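Local coordinates for protein type I modular polyketide synthase (Streptomyces albus subsp. albus, PDB 6IYT) that probably selects an ethylmalonyl extender unit from its coenzyme A thioester and transfers it onward during assembly of the polyketide salinomycin, at residues 355-358 against 359-362; 428-431 against 432-436. One frame throughout, in Å; residues are numbered along the deposited sequence.

Contact 1: 355-358 against 359-362; sequences VLSG and AELD
E360 reaches back over the turn to S357 and G358 because its CG stands beside its own backbone N (chi1 -50°) and the chain then bends sharply at chi2 (91°), which brings the carboxylate to face the two amides that follow strand 355-356. There each oxygen takes one backbone N-H through its syn lone pair. S357 N donates to E360 OE1 at 2.9 Å, and G358 N donates to E360 OE2 at 2.8 Å, so the carboxylate is gripped as a two-pronged acceptor and its rotation is fixed. S357 contributes a second hold in the opposite direction along the chain: with OG set between the backbone N and the carbonyl carbon, the hydroxyl accepts the N-H of A359 in a nearly straight bond, A359 N to S357 OG being 3.1 Å, an ST turn that leads into the type I turn. The backbone itself closes through L361 N to G358 O, a 3.3 Å bond whose donor lies above the carbonyl plane. G358 takes the first position of this turn with a positive phi of 121°, a conformation readily open to glycine. The CD2 methyl of L356 lies beside the carboxylate, 3.5 Å from E360 OE1, and an apolar methyl-to-methyl touch joins L356 CD1 to L361 CD1 at 3.7 Å. Beyond the turn, L361 also rests on A225 and on L347 of the partner strand 347-348, while D362 OD1 receives the N-H of Y365 and so caps helix 363-371. The whole is a worked case of a strand-to-helix connection: a type I beta turn from G358 to L361, its incoming amides bound by a turn carboxylate, leading from a two-stranded antiparallel sheet into an N-capped helix.

Contact 2: 428-431 against 432-436; sequences PRRV and LTSFA
T433 OG1 sits 2.7 Å from R429 O and donates its proton to it, coming from above the carbonyl plane, while T433 N gives the same oxygen its regular helical bond at 2.8 Å. R429 O is therefore held by two donors from one residue. Water 1 then joins the two side chains: it donates to T433 OG1 and accepts from R429 NH2 at 3.0 Å, lying at the edge of the guanidinium. One residue further along, R430 NH2 donates to S434 OG at 2.9 Å, with a weak second bond to it from R430 NE. To get there the R430 chain leaves with CG anti to the backbone N (chi1 -178°) and then folds at chi2 and chi3, carrying the guanidinium forward along the helix to S434. T433 CG2 lies over one face of that group, 3.5 Å from R430 NH2. On the apolar side V431 and F435 run side by side, and V431 CG1 makes a CH-pi contact over the F435 ring, 3.8 Å from the centroid and 21° off the ring normal. The second shell places these groups. R429 NH2 forms a salt bridge with D110 and R430 is paired with E425 and E437, carboxylates that would be expected to balance the two arginines; T420 O, hydrogen-bonded to S434 OG, positions that hydroxyl. V431 and F435 turn to helix 181-200, where V198 touches both and the F435 ring meets that of W199. Here the i to i+4 spacing of an alpha helix is used in three ways at once, by a threonine hydroxyl on a helical carbonyl, an arginine-serine pair and an aliphatic-aromatic pair, on helix 428-439, which packs against helix 181-200, strand 90-96 and helix 137-142.

Both contacts are local and come in series along the chain, contact 1 closing before contact 2 opens, yet they lie on opposite sides of the chain's centre. Their own centres are 33 Å apart and their nearest atoms about 25 Å, so neither touches the other. Contact 1 is peripheral, its centre 22 Å from that of the chain, against 13 Å for the largely buried contact 2. All four segments lie in the acyltransferase part of the chain. Residues of the probable nucleophile elbow, G211, S213 and G215, belong to neither. The pair illustrates two uses of short-range side-chain bonding: binding turn amides, and linking side chains of successive helical turns.

Contact 1: 355-358 against 359-362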
loop_
_atom_site.group_PDB
_atom_site.type_symbol
_atom_site.label_atom_id
_atom_site.label_comp_id
_atom_site.label_asym_id
_atom_site.label_seq_id
_atom_site.Cartn_x
_atom_site.Cartn_y
_atom_site.Cartn_z
ATOM N N VAL A 355 6.458 13.824 14.505
ATOM C CA VAL A 355 6.147 14.337 13.196
ATOM C C VAL A 355 7.365 15.031 12.626
ATOM O O VAL A 355 7.887 15.971 13.217
ATOM C CB VAL A 355 4.920 15.269 13.227
ATOM C CG1 VAL A 355 5.151 16.422 14.163
ATOM C CG2 VAL A 355 4.606 15.770 11.818
ATOM N N LEU A 356 7.886 14.475 11.541
ATOM C CA LEU A 356 9.158 14.876 10.993
ATOM C C LEU A 356 8.996 15.664 9.714
ATOM O O LEU A 356 8.064 15.413 8.935
ATOM C CB LEU A 356 10.022 13.639 10.717
ATOM C CG LEU A 356 10.356 12.784 11.936
ATOM C CD1 LEU A 356 11.199 11.593 11.502
ATOM C CD2 LEU A 356 11.080 13.592 12.998
ATOM N N SER A 357 9.919 16.602 9.463
ATOM C CA SER A 357 9.894 17.375 8.233
ATOM C C SER A 357 10.442 16.534 7.109
ATOM O O SER A 357 10.099 16.735 5.923
ATOM C CB SER A 357 10.751 18.631 8.381
ATOM O OG SER A 357 12.115 18.307 8.626
ATOM N N GLY A 358 11.407 15.704 7.463
ATOM C CA GLY A 358 12.211 14.968 6.485
ATOM C C GLY A 358 13.694 15.264 6.580
ATOM O O GLY A 358 14.528 14.393 6.276
ATOM N N ALA A 359 14.038 16.424 7.120
ATOM C CA ALA A 359 15.448 16.848 7.206
ATOM C C ALA A 359 16.221 16.009 8.218
ATOM O O ALA A 359 17.472 16.050 8.247
ATOM C CB ALA A 359 15.533 18.315 7.568
ATOM N N GLU A 360 15.486 15.274 9.050
ATOM C CA GLU A 360 16.050 14.503 10.186
ATOM C C GLU A 360 16.550 13.098 9.761
ATOM O O GLU A 360 17.121 12.366 10.593
ATOM C CB GLU A 360 14.985 14.316 11.294
ATOM C CG GLU A 360 14.251 15.573 11.733
ATOM C CD GLU A 360 12.965 15.826 10.936
ATOM O OE1 GLU A 360 12.092 16.558 11.425
ATOM O OE2 GLU A 360 12.848 15.315 9.818
ATOM N N LEU A 361 16.230 12.682 8.516
ATOM C CA LEU A 361 16.392 11.289 8.082
ATOM C C LEU A 361 17.818 10.965 7.631
ATOM O O LEU A 361 18.039 10.585 6.483
ATOM C CB LEU A 361 15.429 10.983 6.931
ATOM C CG LEU A 361 13.992 10.591 7.221
ATOM C CD1 LEU A 361 13.458 10.929 8.597
ATOM C CD2 LEU A 361 13.044 10.992 6.095
ATOM N N ASP A 362 18.777 11.184 8.528
ATOM C CA ASP A 362 20.194 10.971 8.238
ATOM C C ASP A 362 20.596 9.533 8.561
ATOM O O ASP A 362 19.742 8.687 8.861
ATOM C CB ASP A 362 21.056 11.968 9.058
ATOM C CG ASP A 362 20.849 11.837 10.592
ATOM O OD1 ASP A 362 20.273 10.828 11.061
ATOM O OD2 ASP A 362 21.160 12.813 11.336
#

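Contact 2: 428-431 against 432-436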
loop_
_atom_site.group_PDB
_atom_site.type_symbol
_atom_site.label_atom_id
_atom_site.label_comp_id
_atom_site.label_asym_id
_atom_site.label_seq_id
_atom_site.Cartn_x
_atom_site.Cartn_y
_atom_site.Cartn_z
ATOM N N PRO A 428 -6.150 -3.724 -14.240
ATOM C CA PRO A 428 -7.050 -2.605 -14.158
ATOM C C PRO A 428 -8.261 -2.878 -13.298
ATOM O O PRO A 428 -8.720 -1.978 -12.593
ATOM C CB PRO A 428 -7.442 -2.378 -15.609
ATOM C CG PRO A 428 -6.244 -2.792 -16.351
ATOM C CD PRO A 428 -5.682 -3.957 -15.612
ATOM N N ARG A 429 -8.777 -4.105 -13.302
ATOM C CA ARG A 429 -9.913 -4.370 -12.428
ATOM C C ARG A 429 -9.559 -4.071 -10.958
ATOM O O ARG A 429 -10.328 -3.415 -10.246
ATOM C CB ARG A 429 -10.452 -5.775 -12.566
ATOM C CG ARG A 429 -11.505 -6.072 -11.485
ATOM C CD ARG A 429 -12.105 -7.446 -11.623
ATOM N NE ARG A 429 -13.046 -7.492 -12.712
ATOM C CZ ARG A 429 -14.314 -7.097 -12.603
ATOM N NH1 ARG A 429 -15.118 -7.225 -13.623
ATOM N NH2 ARG A 429 -14.796 -6.666 -11.426
ATOM N N ARG A 430 -8.419 -4.558 -10.502
ATOM C CA ARG A 430 -7.999 -4.296 -9.126
ATOM C C ARG A 430 -7.840 -2.807 -8.816
ATOM O O ARG A 430 -8.303 -2.334 -7.777
ATOM C CB ARG A 430 -6.693 -5.042 -8.792
ATOM C CG ARG A 430 -6.236 -4.854 -7.364
ATOM C CD ARG A 430 -7.212 -5.406 -6.371
ATOM N NE ARG A 430 -8.057 -4.375 -5.755
ATOM C CZ ARG A 430 -8.979 -4.610 -4.828
ATOM N NH1 ARG A 430 -9.350 -5.857 -4.544
ATOM N NH2 ARG A 430 -9.621 -3.596 -4.262
ATOM N N VAL A 431 -7.202 -2.065 -9.700
ATOM C CA VAL A 431 -7.052 -0.611 -9.507
ATOM C C VAL A 431 -8.430 0.036 -9.412
ATOM O O VAL A 431 -8.687 0.851 -8.519
ATOM C CB VAL A 431 -6.231 0.027 -10.627
ATOM C CG1 VAL A 431 -6.210 1.539 -10.496
ATOM C CG2 VAL A 431 -4.800 -0.534 -10.597
ATOM N N LEU A 432 -9.256 -0.190 -10.420
ATOM C CA LEU A 432 -10.593 0.410 -10.424
ATOM C C LEU A 432 -11.406 0.011 -9.206
ATOM O O LEU A 432 -12.234 0.812 -8.714
ATOM C CB LEU A 432 -11.345 0.026 -11.698
ATOM C CG LEU A 432 -10.815 0.616 -13.015
ATOM C CD1 LEU A 432 -11.631 0.082 -14.184
ATOM C CD2 LEU A 432 -10.836 2.129 -13.001
ATOM N N THR A 433 -11.252 -1.236 -8.765
ATOM C CA THR A 433 -11.933 -1.725 -7.550
ATOM C C THR A 433 -11.478 -0.993 -6.274
ATOM O O THR A 433 -12.297 -0.502 -5.517
ATOM C CB THR A 433 -11.809 -3.253 -7.396
ATOM O OG1 THR A 433 -12.361 -3.900 -8.557
ATOM C CG2 THR A 433 -12.571 -3.720 -6.179
ATOM N N SER A 434 -10.187 -0.734 -6.159
ATOM C CA SER A 434 -9.687 0.044 -5.060
ATOM C C SER A 434 -10.141 1.494 -5.135
ATOM O O SER A 434 -10.557 2.092 -4.115
ATOM C CB SER A 434 -8.161 -0.059 -4.994
ATOM O OG SER A 434 -7.796 -1.396 -4.676
ATOM N N PHE A 435 -10.127 2.067 -6.337
ATOM C CA PHE A 435 -10.661 3.407 -6.533
ATOM C C PHE A 435 -12.156 3.452 -6.069
ATOM O O PHE A 435 -12.583 4.403 -5.434
ATOM C CB PHE A 435 -10.615 3.821 -7.995
ATOM C CG PHE A 435 -9.255 4.173 -8.539
ATOM C CD1 PHE A 435 -8.109 4.216 -7.748
ATOM C CD2 PHE A 435 -9.144 4.528 -9.889
ATOM C CE1 PHE A 435 -6.897 4.629 -8.294
ATOM C CE2 PHE A 435 -7.934 4.861 -10.446
ATOM C CZ PHE A 435 -6.800 4.911 -9.648
ATOM N N ALA A 436 -12.938 2.468 -6.507
ATOM C CA ALA A 436 -14.376 2.407 -6.164
ATOM C C ALA A 436 -14.603 2.231 -4.668
ATOM O O ALA A 436 -15.503 2.845 -4.093
ATOM C CB ALA A 436 -15.052 1.296 -6.940
HETATM O O HOH W 1 -13.844 -6.083 -8.609
#